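Local atomic coordinates of L-Ala-D/L-Glu epimerase, a muconate lactonizing enzyme (Klebsiella pneumoniae subsp. pneumoniae MGH 78578, PDB entry 3FCP), a protein that belongs to the enolase superfamily, as a muconate lactonizing enzyme relative with a magnesium-binding barrel domain and a smaller N-terminal capping domain. Residues A52-G57 / G301-G306. Sequence-based numbering, arbitrary orientation.
Sequences ATTIGG and GTMLEG
Met303 and Ile55 meet around a backbone carbonyl that is buried without a hydrogen-bond partner: Ile55 CG1 lies 3.4 Å from Met303 O, and Ile55 CD1 reaches on to Leu304, 4.0 Å from Leu304 CG. No direct hydrogen bond joins 52-57 to 301-306. Polar links are indirect: one water accepts from Thr53 N and donates to Glu305 OE2 at 2.6 Å, and Glu51 OE2 bonds to both Thr53 OG1 and Gly306 N, the N-cap residue before helix 307-317. The other carboxylate oxygen, Glu305 OE1, turns back into its own loop. Thr302 OG1 donates to Glu305 OE1 nearly along the C-O axis at 2.6 Å, whereas Met303 N comes from above the carboxylate plane, in a bond with an N-H...O angle of 171°. Thr302 OG1 also accepts from Leu304 N, closing an ST turn. With two donors on OE1 and the water on OE2, the carboxylate is held at both oxygens, which should restrict its rotation.

Here the two domains of the enolase superfamily fold meet: strand 47-53 of the N-terminal capping domain runs out into a loop against the loop that follows barrel strand 297-300, with the Met303 side chain about 7 Å from the bound magnesium ion. Met303 is bent at both chi2 (-56°) and chi3 (-59°), which turns its terminal methyl toward Thr54, with Met303 CE 3.6 Å from Thr54 OG1; the two side chains lie side by side, pointing the same way, and Phe104 of helix 103-121 touches both. Thr53 O sits against Met303 CB at 3.4 Å. With CG2 anti to the backbone N, Thr53 presents this methyl to Leu304 O at 3.9 Å.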
# COMPACT_ATOMS: atom_id res chain seq x y z
N ALA A 52 -20.26 -35.86 -11.50
CA ALA A 52 -19.72 -35.06 -10.41
C ALA A 52 -19.00 -36.08 -9.53
O ALA A 52 -19.62 -36.97 -8.95
CB ALA A 52 -20.83 -34.37 -9.62
N THR A 53 -17.68 -35.95 -9.46
CA THR A 53 -16.87 -36.87 -8.69
C THR A 53 -15.87 -36.12 -7.81
O THR A 53 -15.46 -35.00 -8.12
CB THR A 53 -16.08 -37.81 -9.63
OG1 THR A 53 -17.00 -38.68 -10.31
CG2 THR A 53 -15.08 -38.65 -8.86
N THR A 54 -15.50 -36.74 -6.69
CA THR A 54 -14.51 -36.14 -5.81
C THR A 54 -13.54 -37.22 -5.34
O THR A 54 -13.63 -38.38 -5.75
CB THR A 54 -15.15 -35.47 -4.58
OG1 THR A 54 -14.14 -34.72 -3.89
CG2 THR A 54 -15.74 -36.50 -3.64
N ILE A 55 -12.63 -36.82 -4.46
CA ILE A 55 -11.62 -37.73 -3.94
C ILE A 55 -11.75 -37.90 -2.43
O ILE A 55 -11.83 -36.92 -1.70
CB ILE A 55 -10.20 -37.18 -4.26
CG1 ILE A 55 -10.08 -36.88 -5.76
CG2 ILE A 55 -9.14 -38.17 -3.83
CD1 ILE A 55 -8.85 -36.04 -6.13
N GLY A 56 -11.78 -39.15 -1.99
CA GLY A 56 -11.83 -39.46 -0.57
C GLY A 56 -12.94 -38.90 0.30
O GLY A 56 -12.67 -38.40 1.39
N GLY A 57 -14.19 -39.02 -0.16
CA GLY A 57 -15.31 -38.54 0.63
C GLY A 57 -15.31 -37.05 0.93
O GLY A 57 -15.65 -36.25 0.06
N GLY A 301 -7.30 -29.04 -14.80
CA GLY A 301 -7.33 -29.91 -13.64
C GLY A 301 -8.42 -30.96 -13.57
O GLY A 301 -9.40 -30.91 -14.33
N THR A 302 -8.26 -31.90 -12.64
CA THR A 302 -9.22 -33.00 -12.47
C THR A 302 -9.49 -33.31 -11.01
O THR A 302 -8.72 -32.94 -10.12
CB THR A 302 -8.69 -34.33 -13.10
OG1 THR A 302 -9.76 -35.28 -13.20
CG2 THR A 302 -7.57 -34.93 -12.24
N MET A 303 -10.61 -34.00 -10.78
CA MET A 303 -11.00 -34.47 -9.46
C MET A 303 -11.01 -36.00 -9.60
O MET A 303 -11.63 -36.72 -8.81
CB MET A 303 -12.39 -33.95 -9.08
CG MET A 303 -12.44 -32.46 -8.69
SD MET A 303 -11.33 -31.93 -7.35
CE MET A 303 -11.86 -32.93 -6.04
N LEU A 304 -10.28 -36.46 -10.61
CA LEU A 304 -10.16 -37.88 -10.95
C LEU A 304 -11.49 -38.45 -11.43
O LEU A 304 -11.93 -39.51 -11.00
CB LEU A 304 -9.62 -38.69 -9.75
CG LEU A 304 -8.18 -38.35 -9.33
CD1 LEU A 304 -7.72 -39.29 -8.21
CD2 LEU A 304 -7.25 -38.47 -10.52
N GLU A 305 -12.14 -37.70 -12.32
CA GLU A 305 -13.41 -38.11 -12.90
C GLU A 305 -13.23 -39.32 -13.81
O GLU A 305 -12.12 -39.58 -14.29
CB GLU A 305 -14.00 -36.98 -13.77
CG GLU A 305 -14.54 -35.75 -13.05
CD GLU A 305 -13.46 -34.76 -12.64
OE1 GLU A 305 -12.29 -34.90 -13.06
OE2 GLU A 305 -13.81 -33.82 -11.90
N GLY A 306 -14.32 -40.04 -14.05
CA GLY A 306 -14.29 -41.16 -14.97
C GLY A 306 -14.34 -40.55 -16.37
O GLY A 306 -14.05 -39.36 -16.53
O HOH W 1 -16.11 -33.76 -10.72